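Local coordinates for protein 3-phytase (Klebsiella pneumoniae, PDB 2WNH) that probably hydrolyses phytate (inositol hexakisphosphate), releasing phosphate, and is a histidine acid phosphatase, at residues B[14-19]-B[73-78]; B[324-329]-B[335-340]. The protein carries 3 engineered substitutions. All coordinates share one frame; numbering follows the deposited sequence.

Contact 1. Residues B[14-19]-B[73-78]. With NA (sodium ion), chain G; NA (sodium ion), chain C.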
loop_
_atom_site.group_PDB
_atom_site.type_symbol
_atom_site.label_atom_id
_atom_site.label_comp_id
_atom_site.label_asym_id
_atom_site.label_seq_id
_atom_site.Cartn_x
_atom_site.Cartn_y
_atom_site.Cartn_z
ATOM N N TRP B 14 -11.844 24.713 -15.264
ATOM C CA TRP B 14 -13.058 23.909 -15.353
ATOM C C TRP B 14 -13.186 23.067 -14.110
ATOM O O TRP B 14 -12.215 22.469 -13.689
ATOM C CB TRP B 14 -13.044 22.992 -16.591
ATOM C CG TRP B 14 -13.178 23.762 -17.856
ATOM C CD1 TRP B 14 -12.206 23.965 -18.807
ATOM C CD2 TRP B 14 -14.344 24.467 -18.312
ATOM N NE1 TRP B 14 -12.711 24.747 -19.818
ATOM C CE2 TRP B 14 -14.013 25.071 -19.543
ATOM C CE3 TRP B 14 -15.637 24.646 -17.794
ATOM C CZ2 TRP B 14 -14.931 25.841 -20.271
ATOM C CZ3 TRP B 14 -16.546 25.404 -18.517
ATOM C CH2 TRP B 14 -16.186 25.992 -19.742
ATOM N N GLN B 15 -14.387 23.039 -13.540
ATOM C CA GLN B 15 -14.624 22.315 -12.292
ATOM C C GLN B 15 -15.795 21.334 -12.445
ATOM O O GLN B 15 -16.874 21.720 -12.853
ATOM C CB GLN B 15 -14.964 23.342 -11.208
ATOM C CG GLN B 15 -15.442 22.774 -9.915
ATOM C CD GLN B 15 -15.953 23.872 -9.007
ATOM O OE1 GLN B 15 -17.047 24.413 -9.204
ATOM N NE2 GLN B 15 -15.146 24.222 -8.009
ATOM N N LEU B 16 -15.576 20.065 -12.105
ATOM C CA LEU B 16 -16.655 19.084 -12.185
ATOM C C LEU B 16 -17.532 19.145 -10.940
ATOM O O LEU B 16 -17.018 19.017 -9.813
ATOM C CB LEU B 16 -16.078 17.673 -12.351
ATOM C CG LEU B 16 -17.064 16.492 -12.386
ATOM C CD1 LEU B 16 -17.981 16.622 -13.608
ATOM C CD2 LEU B 16 -16.268 15.208 -12.474
ATOM N N GLU B 17 -18.838 19.360 -11.136
ATOM C CA GLU B 17 -19.784 19.440 -10.016
ATOM C C GLU B 17 -20.587 18.189 -9.714
ATOM O O GLU B 17 -20.974 17.958 -8.564
ATOM C CB GLU B 17 -20.820 20.539 -10.245
ATOM C CG GLU B 17 -20.255 21.926 -10.443
ATOM C CD GLU B 17 -21.369 22.935 -10.472
ATOM O OE1 GLU B 17 -21.809 23.386 -9.404
ATOM O OE2 GLU B 17 -21.815 23.276 -11.580
ATOM N N LYS B 18 -20.926 17.419 -10.748
ATOM C CA LYS B 18 -21.914 16.354 -10.581
ATOM C C LYS B 18 -21.790 15.364 -11.717
ATOM O O LYS B 18 -21.603 15.757 -12.865
ATOM C CB LYS B 18 -23.341 16.940 -10.567
ATOM C CG LYS B 18 -24.503 15.926 -10.427
ATOM C CD LYS B 18 -24.378 15.091 -9.184
ATOM C CE LYS B 18 -25.599 14.201 -8.961
ATOM N NZ LYS B 18 -26.797 14.976 -8.483
ATOM N N VAL B 19 -21.869 14.080 -11.372
ATOM C CA VAL B 19 -21.931 13.003 -12.349
ATOM C C VAL B 19 -23.244 12.244 -12.181
ATOM O O VAL B 19 -23.641 11.883 -11.065
ATOM C CB VAL B 19 -20.751 11.993 -12.153
ATOM C CG1 VAL B 19 -20.856 10.846 -13.172
ATOM C CG2 VAL B 19 -19.369 12.675 -12.287
ATOM N N GLN B 73 -10.469 6.686 -9.374
ATOM C CA GLN B 73 -9.194 7.419 -9.410
ATOM C C GLN B 73 -9.359 8.715 -10.213
ATOM O O GLN B 73 -8.864 9.773 -9.809
ATOM C CB GLN B 73 -8.063 6.539 -9.974
ATOM C CG GLN B 73 -7.691 5.372 -9.037
ATOM C CD GLN B 73 -6.686 4.389 -9.622
ATOM O OE1 GLN B 73 -6.218 4.550 -10.759
ATOM N NE2 GLN B 73 -6.323 3.359 -8.821
ATOM N N HIS B 74 -10.060 8.621 -11.343
ATOM C CA HIS B 74 -10.285 9.767 -12.230
ATOM C C HIS B 74 -11.050 10.873 -11.508
ATOM O O HIS B 74 -10.664 12.032 -11.553
ATOM C CB HIS B 74 -11.017 9.297 -13.503
ATOM C CG HIS B 74 -11.519 10.404 -14.373
ATOM N ND1 HIS B 74 -10.682 11.204 -15.125
ATOM C CD2 HIS B 74 -12.783 10.810 -14.654
ATOM C CE1 HIS B 74 -11.406 12.071 -15.815
ATOM N NE2 HIS B 74 -12.685 11.857 -15.542
ATOM N N TYR B 75 -12.134 10.515 -10.824
ATOM C CA TYR B 75 -12.932 11.498 -10.110
ATOM C C TYR B 75 -12.283 12.067 -8.835
ATOM O O TYR B 75 -12.611 13.188 -8.431
ATOM C CB TYR B 75 -14.363 10.989 -9.885
ATOM C CG TYR B 75 -15.196 10.899 -11.158
ATOM C CD1 TYR B 75 -15.134 11.909 -12.159
ATOM C CD2 TYR B 75 -16.075 9.822 -11.365
ATOM C CE1 TYR B 75 -15.935 11.825 -13.343
ATOM C CE2 TYR B 75 -16.858 9.733 -12.538
ATOM C CZ TYR B 75 -16.767 10.737 -13.526
ATOM O OH TYR B 75 -17.564 10.667 -14.659
ATOM N N ARG B 76 -11.349 11.335 -8.224
ATOM C CA ARG B 76 -10.542 11.929 -7.133
ATOM C C ARG B 76 -9.535 12.917 -7.731
ATOM O O ARG B 76 -9.299 14.001 -7.154
ATOM C CB ARG B 76 -9.845 10.840 -6.303
ATOM C CG ARG B 76 -10.787 10.125 -5.357
ATOM C CD ARG B 76 -10.057 9.125 -4.448
ATOM N NE ARG B 76 -9.808 7.874 -5.139
ATOM C CZ ARG B 76 -10.702 6.882 -5.261
ATOM N NH1 ARG B 76 -11.919 6.965 -4.718
ATOM N NH2 ARG B 76 -10.349 5.801 -5.936
ATOM N N GLN B 77 -8.921 12.544 -8.855
ATOM C CA GLN B 77 -7.935 13.391 -9.560
ATOM C C GLN B 77 -8.566 14.744 -9.908
ATOM O O GLN B 77 -7.956 15.794 -9.707
ATOM C CB GLN B 77 -7.369 12.663 -10.806
ATOM C CG GLN B 77 -6.763 13.543 -11.930
ATOM C CD GLN B 77 -5.392 14.124 -11.606
ATOM O OE1 GLN B 77 -4.732 13.683 -10.667
ATOM N NE2 GLN B 77 -4.955 15.114 -12.395
ATOM N N LEU B 78 -9.801 14.716 -10.405
ATOM C CA LEU B 78 -10.519 15.943 -10.793
ATOM C C LEU B 78 -11.079 16.719 -9.603
ATOM O O LEU B 78 -11.671 17.800 -9.779
ATOM C CB LEU B 78 -11.676 15.591 -11.734
ATOM C CG LEU B 78 -11.282 15.149 -13.140
ATOM C CD1 LEU B 78 -12.564 14.778 -13.919
ATOM C CD2 LEU B 78 -10.524 16.241 -13.872
HETATM NA NA NA G . -8.063 14.903 -5.127
HETATM NA NA NA C . -7.703 14.906 -5.646
HETATM O O HOH W 1 -12.830 19.462 -11.420
#
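L16 and V19 of strand 14-24 meet Y75 in the last turn of helix 58-77, and L78 just after it, in a small, buried helix-on-sheet contact. It lies in the alpha/beta domain of the histidine phosphatase fold, at the beginning of the strand. V19 CG2 sits over one face of the Y75 ring, 3.9 Å from the ring centroid and 27° off the ring normal, a CH-pi contact displaced toward the CZ side. V19 CG1 lies on the same side of the ring, 3.6 Å from Y75 OH, so both methyls sit toward the phenol end. L16 CD2 approaches the same ring obliquely, 3.5 Å from Y75 CD1. The other neighbour of this methyl is L78 CD1, at 4.0 Å. With chi1 at 177°, the L16 side chain extends away from its own N and its branched end reaches the helix. Y75 OH hydrogen-bonds to E324 OE2 of strand 320-328. One water joins the backbones: it accepts from L16 N at 2.9 Å and donates to L78 O at 2.6 Å. Next along the strand, E17 and K18 form a classic beta bulge opposite R325. On the helix, R76 O binds sodium, as does R76 O of a second subunit; the two modelled ion positions, 0.6 Å apart, are too close to be filled together. R12 of the second subunit donates to L16 O, and more weakly to L78 O. Direct contact between helix end and strand is thus apolar, and the one polar link between them is the water. The backbone carbonyls of L16, R76 and L78 also have partners on or toward the second subunit.

Contact 2. Residues B[324-329]-B[335-340]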
loop_
_atom_site.group_PDB
_atom_site.type_symbol
_atom_site.label_atom_id
_atom_site.label_comp_id
_atom_site.label_asym_id
_atom_site.label_seq_id
_atom_site.Cartn_x
_atom_site.Cartn_y
_atom_site.Cartn_z
ATOM N N GLU B 324 -22.320 14.786 -17.144
ATOM C CA GLU B 324 -21.514 15.544 -16.180
ATOM C C GLU B 324 -21.856 17.033 -16.219
ATOM O O GLU B 324 -21.824 17.640 -17.282
ATOM C CB GLU B 324 -20.015 15.395 -16.506
ATOM C CG GLU B 324 -19.422 14.006 -16.177
ATOM C CD GLU B 324 -17.996 13.806 -16.720
ATOM O OE1 GLU B 324 -17.462 14.687 -17.449
ATOM O OE2 GLU B 324 -17.395 12.743 -16.438
ATOM N N ARG B 325 -22.123 17.619 -15.053
ATOM C CA ARG B 325 -22.246 19.082 -14.949
ATOM C C ARG B 325 -20.912 19.684 -14.548
ATOM O O ARG B 325 -20.353 19.323 -13.516
ATOM C CB ARG B 325 -23.312 19.490 -13.920
ATOM C CG ARG B 325 -23.630 20.994 -13.998
ATOM C CD ARG B 325 -24.710 21.376 -13.026
ATOM N NE ARG B 325 -24.234 21.549 -11.657
ATOM C CZ ARG B 325 -24.624 20.810 -10.620
ATOM N NH1 ARG B 325 -25.474 19.794 -10.785
ATOM N NH2 ARG B 325 -24.148 21.077 -9.408
ATOM N N TRP B 326 -20.424 20.591 -15.398
ATOM C CA TRP B 326 -19.179 21.312 -15.221
ATOM C C TRP B 326 -19.445 22.793 -15.036
ATOM O O TRP B 326 -20.455 23.317 -15.481
ATOM C CB TRP B 326 -18.289 21.143 -16.444
ATOM C CG TRP B 326 -17.690 19.759 -16.574
ATOM C CD1 TRP B 326 -18.283 18.636 -17.128
ATOM C CD2 TRP B 326 -16.381 19.346 -16.149
ATOM N NE1 TRP B 326 -17.419 17.574 -17.071
ATOM C CE2 TRP B 326 -16.247 17.971 -16.479
ATOM C CE3 TRP B 326 -15.312 20.001 -15.519
ATOM C CZ2 TRP B 326 -15.078 17.235 -16.196
ATOM C CZ3 TRP B 326 -14.138 19.269 -15.240
ATOM C CH2 TRP B 326 -14.034 17.900 -15.589
ATOM N N ARG B 327 -18.507 23.466 -14.392
ATOM C CA ARG B 327 -18.627 24.902 -14.162
ATOM C C ARG B 327 -17.335 25.558 -14.597
ATOM O O ARG B 327 -16.229 25.066 -14.305
ATOM C CB ARG B 327 -18.892 25.163 -12.685
ATOM C CG ARG B 327 -19.021 26.608 -12.337
ATOM C CD ARG B 327 -19.925 26.738 -11.135
ATOM N NE ARG B 327 -19.331 26.121 -9.943
ATOM C CZ ARG B 327 -19.915 26.125 -8.750
ATOM N NH1 ARG B 327 -21.099 26.710 -8.599
ATOM N NH2 ARG B 327 -19.319 25.545 -7.710
ATOM N N ASP B 328 -17.487 26.671 -15.323
ATOM C CA ASP B 328 -16.395 27.565 -15.619
ATOM C C ASP B 328 -16.066 28.370 -14.342
ATOM O O ASP B 328 -16.846 29.232 -13.951
ATOM C CB ASP B 328 -16.837 28.504 -16.756
ATOM C CG ASP B 328 -15.757 29.507 -17.162
ATOM O OD1 ASP B 328 -14.643 29.494 -16.597
ATOM O OD2 ASP B 328 -16.035 30.317 -18.064
ATOM N N ALA B 329 -14.924 28.101 -13.706
ATOM C CA ALA B 329 -14.629 28.696 -12.379
ATOM C C ALA B 329 -14.293 30.176 -12.478
ATOM O O ALA B 329 -14.209 30.871 -11.462
ATOM C CB ALA B 329 -13.506 27.936 -11.639
ATOM N N TYR B 335 -22.123 24.035 -17.715
ATOM C CA TYR B 335 -22.056 23.285 -18.959
ATOM C C TYR B 335 -22.379 21.827 -18.682
ATOM O O TYR B 335 -22.250 21.372 -17.566
ATOM C CB TYR B 335 -20.647 23.363 -19.537
ATOM C CG TYR B 335 -20.316 24.720 -20.087
ATOM C CD1 TYR B 335 -19.946 25.768 -19.228
ATOM C CD2 TYR B 335 -20.372 24.971 -21.472
ATOM C CE1 TYR B 335 -19.631 27.039 -19.730
ATOM C CE2 TYR B 335 -20.063 26.234 -21.977
ATOM C CZ TYR B 335 -19.702 27.255 -21.101
ATOM O OH TYR B 335 -19.400 28.507 -21.581
ATOM N N LEU B 336 -22.787 21.112 -19.721
ATOM C CA LEU B 336 -23.048 19.691 -19.634
ATOM C C LEU B 336 -22.110 18.957 -20.591
ATOM O O LEU B 336 -21.845 19.437 -21.689
ATOM C CB LEU B 336 -24.513 19.426 -19.992
ATOM C CG LEU B 336 -25.034 18.012 -19.781
ATOM C CD1 LEU B 336 -25.111 17.697 -18.292
ATOM C CD2 LEU B 336 -26.399 17.833 -20.455
ATOM N N ARG B 337 -21.581 17.821 -20.137
ATOM C CA ARG B 337 -20.862 16.875 -20.988
ATOM C C ARG B 337 -21.651 15.576 -20.991
ATOM O O ARG B 337 -22.138 15.130 -19.943
ATOM C CB ARG B 337 -19.454 16.648 -20.425
ATOM C CG ARG B 337 -18.648 15.642 -21.193
ATOM C CD ARG B 337 -17.234 15.616 -20.696
ATOM N NE ARG B 337 -16.457 14.641 -21.440
ATOM C CZ ARG B 337 -15.703 13.706 -20.880
ATOM N NH1 ARG B 337 -15.635 13.598 -19.554
ATOM N NH2 ARG B 337 -15.022 12.875 -21.659
ATOM N N VAL B 338 -21.796 14.963 -22.172
ATOM C CA VAL B 338 -22.636 13.778 -22.316
ATOM C C VAL B 338 -21.838 12.782 -23.141
ATOM O O VAL B 338 -21.347 13.116 -24.222
ATOM C CB VAL B 338 -23.949 14.131 -23.075
ATOM C CG1 VAL B 338 -24.790 12.885 -23.259
ATOM C CG2 VAL B 338 -24.714 15.187 -22.321
ATOM N N TYR B 339 -21.661 11.559 -22.635
ATOM C CA TYR B 339 -20.886 10.591 -23.415
ATOM C C TYR B 339 -21.272 9.158 -23.131
ATOM O O TYR B 339 -21.947 8.873 -22.135
ATOM C CB TYR B 339 -19.369 10.793 -23.227
ATOM C CG TYR B 339 -18.864 10.687 -21.813
ATOM C CD1 TYR B 339 -18.851 11.798 -20.983
ATOM C CD2 TYR B 339 -18.370 9.476 -21.320
ATOM C CE1 TYR B 339 -18.372 11.712 -19.690
ATOM C CE2 TYR B 339 -17.868 9.377 -20.009
ATOM C CZ TYR B 339 -17.892 10.504 -19.207
ATOM O OH TYR B 339 -17.395 10.493 -17.915
ATOM N N PHE B 340 -20.860 8.267 -24.029
ATOM C CA PHE B 340 -21.041 6.853 -23.846
ATOM C C PHE B 340 -19.654 6.229 -23.824
ATOM O O PHE B 340 -18.785 6.617 -24.611
ATOM C CB PHE B 340 -21.860 6.237 -24.986
ATOM C CG PHE B 340 -22.064 4.751 -24.834
ATOM C CD1 PHE B 340 -22.883 4.239 -23.824
ATOM C CD2 PHE B 340 -21.404 3.855 -25.673
ATOM C CE1 PHE B 340 -23.054 2.865 -23.647
ATOM C CE2 PHE B 340 -21.586 2.465 -25.502
ATOM C CZ PHE B 340 -22.405 1.980 -24.493
HETATM O O HOH W 2 -18.432 30.190 -19.574
#
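The beta hairpin of strands 320-328 and 334-342 pairs E324 with R337 and W326 with Y335 as antiparallel hydrogen-bonded pairs, with R325 and L336 as the non-hydrogen-bonded pair between them. E324 N donates to R337 O at 2.8 Å and W326 N to Y335 O at 2.9 Å; R337 N and Y335 N return the bonds to E324 O and W326 O. E324, W326, Y335 and R337 share one face of the sheet. There E324 OE1 takes two donors from opposite faces of the carboxylate plane: W326 NE1 on the anti side at 2.9 Å, and R337 NH1 on the syn side at 3.0 Å, a salt bridge. E324 OE2 receives Y339 OH at 2.7 Å, from above the carboxylate plane. Y75 OH also bonds to this oxygen, so the buried carboxylate is gripped from several sides, which would favour its ionised form. Y339 reaches it with chi1 at 59°, CG lying between the backbone N and the carbonyl carbon. R337 NE turns to E364. Near the turn, a water bridges D328 OD2 and Y335 OH. This is a regular antiparallel hairpin within the mixed sheet of the histidine phosphatase fold.

Overall arrangement
Contacts 1 and 2 are both buried and both reach the same sheet, in which strands 14-24 and 320-328 are antiparallel neighbours. Their centres lie about 10 Å apart. Contact 1 docks a helix end on the sheet and is mainly apolar. Contact 2 joins two strands within the sheet and relies on backbone bonds and a buried carboxylate. The two meet directly: Y75 OH of contact 1 is hydrogen-bonded to the E324 carboxylate of contact 2, and a backbone bond ties Q15 to R327. L16 also packs on E324 and W326. Both reach the second subunit, contact 1 through sodium and R12 of that subunit, contact 2 through a salt bridge from R327 to D13 of that subunit.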